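Local coordinates for putative outer membrane protein (LpxR) (Salmonella typhimurium, PDB 3FID), which deacylates lipid A, thereby modifying the lipopolysaccharide of the bacterial outer membrane, and binds metal ions, at residues S1-D10 / Y33-D44; G159-V168 / G180-K191. All coordinates share one frame; numbering follows the deposited sequence.

Interaction 1: residues S1-D10 / Y33-D44; sequences SSLAISVAND and YTAGLFLGYSHD. With ZN (zinc ion), chain G; ZN (zinc ion), chain D; ZN (zinc ion), chain C.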
loop_
_atom_site.group_PDB
_atom_site.type_symbol
_atom_site.label_atom_id
_atom_site.label_comp_id
_atom_site.label_asym_id
_atom_site.label_seq_id
_atom_site.Cartn_x
_atom_site.Cartn_y
_atom_site.Cartn_z
ATOM N N SER A 1 11.321 17.003 -7.490
ATOM C CA SER A 1 11.770 15.676 -7.009
ATOM C C SER A 1 11.404 15.469 -5.564
ATOM O O SER A 1 11.389 16.424 -4.771
ATOM C CB SER A 1 13.275 15.519 -7.155
ATOM O OG SER A 1 13.619 15.564 -8.530
ATOM N N SER A 2 11.123 14.209 -5.232
ATOM C CA SER A 2 10.851 13.830 -3.852
ATOM C C SER A 2 11.575 12.533 -3.501
ATOM O O SER A 2 11.758 11.651 -4.355
ATOM C CB SER A 2 9.330 13.820 -3.526
ATOM O OG SER A 2 8.569 12.799 -4.192
ATOM N N LEU A 3 12.047 12.481 -2.260
ATOM C CA LEU A 3 12.667 11.315 -1.650
ATOM C C LEU A 3 11.780 10.991 -0.426
ATOM O O LEU A 3 11.513 11.872 0.399
ATOM C CB LEU A 3 14.091 11.697 -1.222
ATOM C CG LEU A 3 15.166 10.770 -0.640
ATOM C CD1 LEU A 3 14.710 10.147 0.664
ATOM C CD2 LEU A 3 15.584 9.709 -1.626
ATOM N N ALA A 4 11.297 9.754 -0.337
ATOM C CA ALA A 4 10.311 9.427 0.690
ATOM C C ALA A 4 10.634 8.163 1.447
ATOM O O ALA A 4 11.176 7.218 0.869
ATOM C CB ALA A 4 8.905 9.312 0.066
ATOM N N ILE A 5 10.272 8.159 2.725
ATOM C CA ILE A 5 10.318 6.963 3.576
ATOM C C ILE A 5 8.881 6.724 4.024
ATOM O O ILE A 5 8.229 7.648 4.503
ATOM C CB ILE A 5 11.127 7.238 4.873
ATOM C CG1 ILE A 5 12.437 7.967 4.528
ATOM C CG2 ILE A 5 11.337 5.920 5.694
ATOM C CD1 ILE A 5 13.685 7.093 4.524
ATOM N N SER A 6 8.396 5.494 3.916
ATOM C CA SER A 6 7.039 5.228 4.392
ATOM C C SER A 6 7.014 3.961 5.251
ATOM O O SER A 6 7.615 2.947 4.886
ATOM C CB SER A 6 6.051 5.133 3.232
ATOM O OG SER A 6 4.713 4.853 3.712
ATOM N N VAL A 7 6.341 4.055 6.386
ATOM C CA VAL A 7 6.191 2.935 7.329
ATOM C C VAL A 7 4.679 2.608 7.425
ATOM O O VAL A 7 3.865 3.504 7.703
ATOM C CB VAL A 7 6.808 3.307 8.709
ATOM C CG1 VAL A 7 6.545 2.236 9.794
ATOM C CG2 VAL A 7 8.338 3.564 8.575
ATOM N N ALA A 8 4.316 1.345 7.190
ATOM C CA ALA A 8 2.923 0.877 7.383
ATOM C C ALA A 8 2.887 -0.037 8.597
ATOM O O ALA A 8 3.827 -0.795 8.823
ATOM C CB ALA A 8 2.421 0.142 6.181
ATOM N N ASN A 9 1.821 0.070 9.377
ATOM C CA ASN A 9 1.643 -0.762 10.553
ATOM C C ASN A 9 0.133 -0.979 10.794
ATOM O O ASN A 9 -0.676 -0.054 10.633
ATOM C CB ASN A 9 2.307 -0.106 11.775
ATOM C CG ASN A 9 2.689 -1.117 12.875
ATOM O OD1 ASN A 9 2.033 -2.153 13.081
ATOM N ND2 ASN A 9 3.759 -0.802 13.590
ATOM N N ASP A 10 -0.233 -2.206 11.167
ATOM C CA ASP A 10 -1.611 -2.441 11.596
ATOM C C ASP A 10 -1.852 -1.836 12.988
ATOM O O ASP A 10 -3.003 -1.501 13.334
ATOM C CB ASP A 10 -2.003 -3.931 11.532
ATOM C CG ASP A 10 -1.181 -4.793 12.457
ATOM O OD1 ASP A 10 -1.757 -5.567 13.227
ATOM O OD2 ASP A 10 0.046 -4.729 12.423
ATOM N N TYR A 33 -2.052 -7.415 7.208
ATOM C CA TYR A 33 -0.885 -6.677 6.720
ATOM C C TYR A 33 -0.220 -6.095 7.946
ATOM O O TYR A 33 -0.726 -5.162 8.571
ATOM C CB TYR A 33 -1.335 -5.586 5.753
ATOM C CG TYR A 33 -0.265 -4.681 5.202
ATOM C CD1 TYR A 33 -0.552 -3.344 4.883
ATOM C CD2 TYR A 33 1.020 -5.155 4.942
ATOM C CE1 TYR A 33 0.437 -2.489 4.326
ATOM C CE2 TYR A 33 2.012 -4.304 4.377
ATOM C CZ TYR A 33 1.715 -2.988 4.083
ATOM O OH TYR A 33 2.710 -2.173 3.532
ATOM N N THR A 34 0.887 -6.709 8.337
ATOM C CA THR A 34 1.461 -6.409 9.644
ATOM C C THR A 34 2.547 -5.295 9.643
ATOM O O THR A 34 2.646 -4.519 10.606
ATOM C CB THR A 34 1.911 -7.706 10.418
ATOM O OG1 THR A 34 2.146 -7.376 11.791
ATOM C CG2 THR A 34 3.158 -8.350 9.828
ATOM N N ALA A 35 3.332 -5.195 8.579
ATOM C CA ALA A 35 4.344 -4.157 8.503
ATOM C C ALA A 35 4.670 -3.823 7.065
ATOM O O ALA A 35 4.681 -4.687 6.195
ATOM C CB ALA A 35 5.650 -4.611 9.241
ATOM N N GLY A 36 5.003 -2.557 6.824
ATOM C CA GLY A 36 5.579 -2.169 5.542
ATOM C C GLY A 36 6.727 -1.195 5.752
ATOM O O GLY A 36 6.687 -0.364 6.676
ATOM N N LEU A 37 7.761 -1.338 4.928
ATOM C CA LEU A 37 8.849 -0.337 4.816
ATOM C C LEU A 37 9.053 -0.050 3.339
ATOM O O LEU A 37 9.076 -0.980 2.519
ATOM C CB LEU A 37 10.167 -0.844 5.410
ATOM C CG LEU A 37 11.234 0.281 5.584
ATOM C CD1 LEU A 37 10.695 1.535 6.291
ATOM C CD2 LEU A 37 12.479 -0.215 6.342
ATOM N N PHE A 38 9.215 1.225 3.008
ATOM C CA PHE A 38 9.329 1.664 1.614
ATOM C C PHE A 38 10.264 2.876 1.589
ATOM O O PHE A 38 10.147 3.771 2.422
ATOM C CB PHE A 38 7.907 2.021 1.079
ATOM C CG PHE A 38 7.883 2.725 -0.263
ATOM C CD1 PHE A 38 8.164 4.080 -0.349
ATOM C CD2 PHE A 38 7.487 2.045 -1.426
ATOM C CE1 PHE A 38 8.126 4.762 -1.576
ATOM C CE2 PHE A 38 7.430 2.711 -2.685
ATOM C CZ PHE A 38 7.766 4.089 -2.746
ATOM N N LEU A 39 11.195 2.873 0.643
ATOM C CA LEU A 39 12.075 4.016 0.391
ATOM C C LEU A 39 11.997 4.266 -1.097
ATOM O O LEU A 39 12.108 3.329 -1.913
ATOM C CB LEU A 39 13.506 3.698 0.858
ATOM C CG LEU A 39 14.623 4.750 0.772
ATOM C CD1 LEU A 39 14.305 6.045 1.526
ATOM C CD2 LEU A 39 15.953 4.166 1.278
ATOM N N GLY A 40 11.737 5.513 -1.475
ATOM C CA GLY A 40 11.535 5.808 -2.890
ATOM C C GLY A 40 12.108 7.162 -3.291
ATOM O O GLY A 40 12.297 8.040 -2.462
ATOM N N TYR A 41 12.399 7.296 -4.582
ATOM C CA TYR A 41 12.881 8.556 -5.141
ATOM C C TYR A 41 12.139 8.825 -6.432
ATOM O O TYR A 41 12.025 7.927 -7.262
ATOM C CB TYR A 41 14.386 8.487 -5.431
ATOM C CG TYR A 41 14.903 9.746 -6.117
ATOM C CD1 TYR A 41 15.323 9.725 -7.460
ATOM C CD2 TYR A 41 14.935 10.951 -5.425
ATOM C CE1 TYR A 41 15.781 10.890 -8.069
ATOM C CE2 TYR A 41 15.361 12.107 -6.024
ATOM C CZ TYR A 41 15.798 12.070 -7.336
ATOM O OH TYR A 41 16.254 13.244 -7.866
ATOM N N SER A 42 11.642 10.061 -6.578
ATOM C CA SER A 42 10.947 10.511 -7.767
ATOM C C SER A 42 11.712 11.669 -8.381
ATOM O O SER A 42 12.051 12.608 -7.700
ATOM C CB SER A 42 9.553 11.006 -7.399
ATOM O OG SER A 42 8.611 9.958 -7.541
ATOM N N HIS A 43 11.989 11.588 -9.671
ATOM C CA HIS A 43 12.669 12.689 -10.346
ATOM C C HIS A 43 11.748 13.284 -11.411
ATOM O O HIS A 43 11.194 12.554 -12.192
ATOM C CB HIS A 43 13.969 12.186 -10.977
ATOM C CG HIS A 43 14.734 13.246 -11.705
ATOM N ND1 HIS A 43 15.271 14.341 -11.071
ATOM C CD2 HIS A 43 15.024 13.392 -13.020
ATOM C CE1 HIS A 43 15.872 15.114 -11.960
ATOM N NE2 HIS A 43 15.744 14.552 -13.148
ATOM N N ASP A 44 11.585 14.609 -11.416
ATOM C CA ASP A 44 10.801 15.272 -12.461
ATOM C C ASP A 44 11.627 15.420 -13.721
ATOM O O ASP A 44 12.619 16.140 -13.736
ATOM C CB ASP A 44 10.253 16.640 -12.006
ATOM C CG ASP A 44 11.308 17.531 -11.346
ATOM O OD1 ASP A 44 12.283 17.009 -10.747
ATOM O OD2 ASP A 44 11.151 18.786 -11.406
HETATM ZN ZN ZN G . 2.109 -5.764 12.461
HETATM ZN ZN ZN D . 15.316 14.958 -9.071
HETATM ZN ZN ZN C . 13.094 17.612 -8.886
HETATM O O HOH W 1 -0.503 -8.178 12.489
#

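Interaction 2: residues G159-V168 / G180-K191; sequences GVNVGFYPEV and GYGATVALGNDK. With CXE (pentaethylene glycol monodecyl ether), chain M.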
loop_
_atom_site.group_PDB
_atom_site.type_symbol
_atom_site.label_atom_id
_atom_site.label_comp_id
_atom_site.label_asym_id
_atom_site.label_seq_id
_atom_site.Cartn_x
_atom_site.Cartn_y
_atom_site.Cartn_z
ATOM N N GLY A 159 -7.772 29.858 -4.145
ATOM C CA GLY A 159 -6.485 29.202 -3.834
ATOM C C GLY A 159 -6.595 27.772 -3.278
ATOM O O GLY A 159 -5.575 27.139 -2.994
ATOM N N VAL A 160 -7.816 27.256 -3.115
ATOM C CA VAL A 160 -8.009 25.840 -2.735
ATOM C C VAL A 160 -8.493 25.098 -3.981
ATOM O O VAL A 160 -9.530 25.461 -4.565
ATOM C CB VAL A 160 -9.036 25.646 -1.559
ATOM C CG1 VAL A 160 -9.202 24.146 -1.169
ATOM C CG2 VAL A 160 -8.624 26.450 -0.309
ATOM N N ASN A 161 -7.741 24.069 -4.389
ATOM C CA ASN A 161 -8.110 23.207 -5.490
ATOM C C ASN A 161 -8.906 22.009 -4.953
ATOM O O ASN A 161 -8.487 21.387 -3.972
ATOM C CB ASN A 161 -6.825 22.756 -6.202
ATOM C CG ASN A 161 -7.082 21.861 -7.398
ATOM O OD1 ASN A 161 -7.130 20.625 -7.266
ATOM N ND2 ASN A 161 -7.247 22.470 -8.579
ATOM N N VAL A 162 -10.049 21.696 -5.571
ATOM C CA VAL A 162 -10.895 20.562 -5.147
ATOM C C VAL A 162 -11.166 19.713 -6.365
ATOM O O VAL A 162 -11.480 20.254 -7.414
ATOM C CB VAL A 162 -12.240 20.994 -4.441
ATOM C CG1 VAL A 162 -11.996 22.114 -3.455
ATOM C CG2 VAL A 162 -13.287 21.455 -5.452
ATOM N N GLY A 163 -10.987 18.390 -6.258
ATOM C CA GLY A 163 -11.056 17.531 -7.426
ATOM C C GLY A 163 -11.709 16.180 -7.184
ATOM O O GLY A 163 -11.868 15.756 -6.047
ATOM N N PHE A 164 -12.094 15.530 -8.277
ATOM C CA PHE A 164 -12.744 14.209 -8.286
ATOM C C PHE A 164 -11.924 13.380 -9.248
ATOM O O PHE A 164 -11.704 13.789 -10.390
ATOM C CB PHE A 164 -14.200 14.337 -8.775
ATOM C CG PHE A 164 -14.886 13.017 -9.066
ATOM C CD1 PHE A 164 -15.095 12.072 -8.053
ATOM C CD2 PHE A 164 -15.367 12.741 -10.369
ATOM C CE1 PHE A 164 -15.740 10.860 -8.322
ATOM C CE2 PHE A 164 -16.019 11.544 -10.649
ATOM C CZ PHE A 164 -16.206 10.597 -9.617
ATOM N N TYR A 165 -11.445 12.216 -8.814
ATOM C CA TYR A 165 -10.471 11.516 -9.650
ATOM C C TYR A 165 -10.881 10.069 -9.874
ATOM O O TYR A 165 -10.397 9.186 -9.168
ATOM C CB TYR A 165 -9.058 11.613 -9.023
ATOM C CG TYR A 165 -8.675 13.037 -8.668
ATOM C CD1 TYR A 165 -8.829 13.531 -7.381
ATOM C CD2 TYR A 165 -8.182 13.896 -9.650
ATOM C CE1 TYR A 165 -8.496 14.852 -7.075
ATOM C CE2 TYR A 165 -7.859 15.193 -9.355
ATOM C CZ TYR A 165 -8.018 15.665 -8.068
ATOM O OH TYR A 165 -7.699 16.966 -7.808
ATOM N N PRO A 166 -11.789 9.828 -10.846
ATOM C CA PRO A 166 -12.117 8.449 -11.174
ATOM C C PRO A 166 -10.953 7.833 -11.939
ATOM O O PRO A 166 -10.254 8.541 -12.722
ATOM C CB PRO A 166 -13.389 8.577 -12.025
ATOM C CG PRO A 166 -13.270 9.882 -12.692
ATOM C CD PRO A 166 -12.537 10.785 -11.688
ATOM N N GLU A 167 -10.705 6.549 -11.668
ATOM C CA GLU A 167 -9.491 5.886 -12.114
ATOM C C GLU A 167 -9.730 4.393 -12.380
ATOM O O GLU A 167 -10.649 3.772 -11.810
ATOM C CB GLU A 167 -8.330 6.110 -11.103
ATOM C CG GLU A 167 -8.560 5.525 -9.669
ATOM C CD GLU A 167 -8.174 4.062 -9.564
ATOM O OE1 GLU A 167 -7.367 3.554 -10.358
ATOM O OE2 GLU A 167 -8.719 3.387 -8.588
ATOM N N VAL A 168 -8.924 3.852 -13.290
ATOM C CA VAL A 168 -8.800 2.410 -13.537
ATOM C C VAL A 168 -7.334 2.001 -13.345
ATOM O O VAL A 168 -6.418 2.712 -13.788
ATOM C CB VAL A 168 -9.264 2.032 -14.983
ATOM C CG1 VAL A 168 -9.131 0.511 -15.219
ATOM C CG2 VAL A 168 -10.705 2.465 -15.189
ATOM N N GLY A 180 -8.616 -2.914 -11.224
ATOM C CA GLY A 180 -9.300 -2.084 -10.242
ATOM C C GLY A 180 -9.959 -0.837 -10.842
ATOM O O GLY A 180 -9.533 -0.324 -11.867
ATOM N N TYR A 181 -11.002 -0.352 -10.175
ATOM C CA TYR A 181 -11.666 0.891 -10.574
ATOM C C TYR A 181 -12.155 1.567 -9.317
ATOM O O TYR A 181 -12.600 0.916 -8.377
ATOM C CB TYR A 181 -12.849 0.642 -11.535
ATOM C CG TYR A 181 -13.764 -0.498 -11.139
ATOM C CD1 TYR A 181 -14.976 -0.269 -10.483
ATOM C CD2 TYR A 181 -13.405 -1.829 -11.431
ATOM C CE1 TYR A 181 -15.834 -1.350 -10.132
ATOM C CE2 TYR A 181 -14.227 -2.896 -11.076
ATOM C CZ TYR A 181 -15.436 -2.651 -10.434
ATOM O OH TYR A 181 -16.208 -3.747 -10.113
ATOM N N GLY A 182 -12.052 2.884 -9.291
ATOM C CA GLY A 182 -12.289 3.615 -8.073
ATOM C C GLY A 182 -12.297 5.092 -8.300
ATOM O O GLY A 182 -12.306 5.577 -9.439
ATOM N N ALA A 183 -12.344 5.820 -7.210
ATOM C CA ALA A 183 -12.243 7.267 -7.314
ATOM C C ALA A 183 -11.712 7.830 -6.006
ATOM O O ALA A 183 -11.893 7.231 -4.957
ATOM C CB ALA A 183 -13.613 7.884 -7.681
ATOM N N THR A 184 -11.071 8.997 -6.086
ATOM C CA THR A 184 -10.596 9.711 -4.923
ATOM C C THR A 184 -11.191 11.108 -5.048
ATOM O O THR A 184 -11.369 11.582 -6.160
ATOM C CB THR A 184 -9.029 9.782 -4.936
ATOM O OG1 THR A 184 -8.478 8.451 -4.981
ATOM C CG2 THR A 184 -8.466 10.506 -3.696
ATOM N N VAL A 185 -11.554 11.721 -3.924
ATOM C CA VAL A 185 -11.806 13.168 -3.894
ATOM C C VAL A 185 -10.725 13.805 -3.034
ATOM O O VAL A 185 -10.247 13.198 -2.063
ATOM C CB VAL A 185 -13.226 13.517 -3.366
ATOM C CG1 VAL A 185 -14.256 13.167 -4.446
ATOM C CG2 VAL A 185 -13.543 12.789 -2.039
ATOM N N ALA A 186 -10.292 14.996 -3.413
ATOM C CA ALA A 186 -9.226 15.670 -2.686
ATOM C C ALA A 186 -9.439 17.167 -2.680
ATOM O O ALA A 186 -10.022 17.737 -3.614
ATOM C CB ALA A 186 -7.853 15.340 -3.290
ATOM N N LEU A 187 -8.968 17.792 -1.618
ATOM C CA LEU A 187 -8.809 19.231 -1.594
ATOM C C LEU A 187 -7.413 19.573 -1.111
ATOM O O LEU A 187 -6.842 18.855 -0.274
ATOM C CB LEU A 187 -9.875 19.856 -0.703
ATOM C CG LEU A 187 -9.785 19.821 0.801
ATOM C CD1 LEU A 187 -9.022 21.078 1.283
ATOM C CD2 LEU A 187 -11.223 19.823 1.348
ATOM N N GLY A 188 -6.880 20.693 -1.586
ATOM C CA GLY A 188 -5.472 21.029 -1.315
ATOM C C GLY A 188 -5.075 22.300 -2.043
ATOM O O GLY A 188 -5.863 22.838 -2.818
ATOM N N ASN A 189 -3.856 22.772 -1.810
ATOM C CA ASN A 189 -3.378 23.990 -2.495
ATOM C C ASN A 189 -2.570 23.736 -3.754
ATOM O O ASN A 189 -2.017 24.669 -4.341
ATOM C CB ASN A 189 -2.664 24.936 -1.513
ATOM C CG ASN A 189 -1.358 24.390 -1.014
ATOM O OD1 ASN A 189 -1.077 23.196 -1.144
ATOM N ND2 ASN A 189 -0.534 25.265 -0.442
ATOM N N ASP A 190 -2.516 22.483 -4.217
ATOM C CA ASP A 190 -1.808 22.207 -5.446
ATOM C C ASP A 190 -2.562 21.258 -6.365
ATOM O O ASP A 190 -2.841 20.118 -5.994
ATOM C CB ASP A 190 -0.377 21.681 -5.186
ATOM C CG ASP A 190 0.424 21.555 -6.471
ATOM O OD1 ASP A 190 0.876 20.437 -6.826
ATOM O OD2 ASP A 190 0.576 22.584 -7.173
ATOM N N LYS A 191 -2.878 21.736 -7.568
ATOM C CA LYS A 191 -3.614 20.950 -8.571
ATOM C C LYS A 191 -2.926 19.612 -8.942
ATOM O O LYS A 191 -3.605 18.569 -9.058
ATOM C CB LYS A 191 -3.872 21.804 -9.838
ATOM C CG LYS A 191 -4.312 20.991 -11.058
ATOM C CD LYS A 191 -4.433 21.874 -12.328
ATOM C CE LYS A 191 -5.082 21.098 -13.464
ATOM N NZ LYS A 191 -6.559 21.087 -13.333
HETATM C C1 CXE M . -6.280 10.032 -25.546
HETATM C C2 CXE M . -6.977 8.790 -25.027
HETATM C C3 CXE M . -7.943 9.122 -23.889
HETATM C C4 CXE M . -7.934 8.057 -22.791
HETATM C C5 CXE M . -9.215 8.083 -21.958
HETATM C C6 CXE M . -8.997 7.353 -20.635
HETATM C C7 CXE M . -10.087 7.618 -19.594
HETATM C C8 CXE M . -10.027 6.560 -18.489
HETATM C C9 CXE M . -10.712 6.971 -17.184
HETATM C C10 CXE M . -11.559 5.829 -16.630
HETATM O O11 CXE M . -12.085 6.177 -15.352
HETATM C C12 CXE M . -13.410 5.666 -15.123
HETATM C C13 CXE M . -13.465 4.728 -13.905
HETATM O O14 CXE M . -14.658 4.931 -13.137
HETATM C C15 CXE M . -14.683 4.192 -11.911
HETATM C C16 CXE M . -15.447 4.939 -10.812
HETATM O O17 CXE M . -16.144 3.992 -9.990
HETATM C C18 CXE M . -16.073 4.225 -8.576
HETATM C C19 CXE M . -16.783 3.099 -7.814
HETATM O O20 CXE M . -15.883 2.422 -6.923
HETATM C C21 CXE M . -16.430 1.253 -6.301
HETATM C C22 CXE M . -16.473 1.508 -4.800
HETATM O O23 CXE M . -16.889 0.362 -4.063
HETATM C C24 CXE M . -17.535 0.726 -2.845
HETATM C C25 CXE M . -18.887 0.046 -2.793
HETATM O O26 CXE M . -19.621 0.543 -1.688
HETATM O O HOH W 2 -6.213 18.562 -9.283
HETATM O O HOH W 3 -7.996 22.822 -11.652
HETATM O O HOH W 4 -8.134 8.135 -7.595
#

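Interaction 1: residues S1-D10 / Y33-D44
S2, A4, S6 and A8 pair through both backbone N-H and C=O with S42, G40, F38 and G36, the antiparallel ladder of two neighbouring strands in an outer-membrane beta-barrel. The axes of strands 2-9 and 33-44 run 178° apart in direction. Of the eight backbone bonds, S42 N to S2 O is short and straight (2.7 Å, 170° at the hydrogen), whereas F38 N to S6 O is weak. L3, I5 and V7 bond through their backbones to F294, I292 and G290 of strand 285-295, so strand 2-9 has hydrogen-bonded neighbours on both edges and joins the two ends of the chain into the closed barrel.

One face carries L3, I5, V7, L37, L39 and Y41, a largely apolar surface that probably faces lipid; there V7 CG2 meets L37 CD1 at 3.9 Å. On the other face the polar side chains S2, S6 and S42 find their partners elsewhere: S2 OG bonds to I208 N, S6 OG to D291 and S42 OG to S52. F38, on the same face, sets its ring against that of H54. Y33 extends its ring away from its own N (chi1 177°), which brings OH to 3.5 Å from A8 CB, next to G36, which carries no side chain, and lets it bond to D58.

Zinc ions hold both ends of the ladder. At the D10 end, D10 OD2 and T34 O bind the same zinc ion, each at 2.3 Å; T34 OG1 also lies on it, at a distance short enough to be doubtful. At the other end S1 OG bridges two ions: one is also bound by Y41 OH and H43 ND1, the second by S1 N and D44 OD1. S1 OG stands 1.9 Å from the first ion and 2.1 Å from the second.

Interaction 2: residues G159-V168 / G180-K191
N161 extends its amide away from its own N (chi1 -179°), whereas Y165 swings its ring back beside its N, with CG opposite the carbonyl carbon (chi1 -51°); both then point along the same face, toward K191 and A186. The N161 amide crosses the base of the K191 chain, ND2 lying 3.7 Å from K191 CB, and the Y165 ring meets A186 CB with its CE1 edge at 3.9 Å. One water joins these groups: it accepts from Y165 OH at 2.6 Å, in the plane of the ring, and donates to N161 OD1 and K191 O. Beyond the two segments, N161 ND2 bonds to D156 and OD1 to N194.

The backbones form an antiparallel beta hairpin of the barrel, strand 160-173 against 176-188, in which N161, G163, Y165 and E167 each exchange two backbone hydrogen bonds, with G188, A186, T184 and G182 in turn. N161 N approaches G188 O almost head-on, at 2.7 Å and a C=O...N angle of 176°. Y165 O takes two donors: T184 N at 3.2 Å, from well above the carbonyl plane, and a second water that also touches T184 OG1.

On the other face, F164 receives V185 CG1 at its ring edge and A183 CB at 3.7 Å from CE1. The junction of a bound detergent's decyl tail and ether chain passes V168, with C10 3.8 Å from V168 CG2; the ether part runs on past Y181, O17 sitting at the edge of its ring. The two faces therefore differ in chemistry: the N161 and Y165 side holds ordered water and polar groups, with E167 OE1 bonded to S169, while the more apolar side lies along an amphiphile, consistent with a surface that meets membrane lipid.

In the fold
Both contacts are antiparallel strand pairings of one barrel and each is partly buried, but they share no strand: their centres lie about 21 Å apart and their nearest atoms about 11 Å. The centre of interaction 1 is about 9 Å from the centre of the chain, and interaction 2 lies farther out. Interaction 1 pairs strands separated by a largely helical connection, next to the seam with the C-terminal strand, whereas interaction 2 is a local hairpin. Each sets an apolar surface against a more polar inward side. Interaction 1 adds metal coordination at both ends, whereas interaction 2 joins its inward polar groups through water and has detergent along its outer surface.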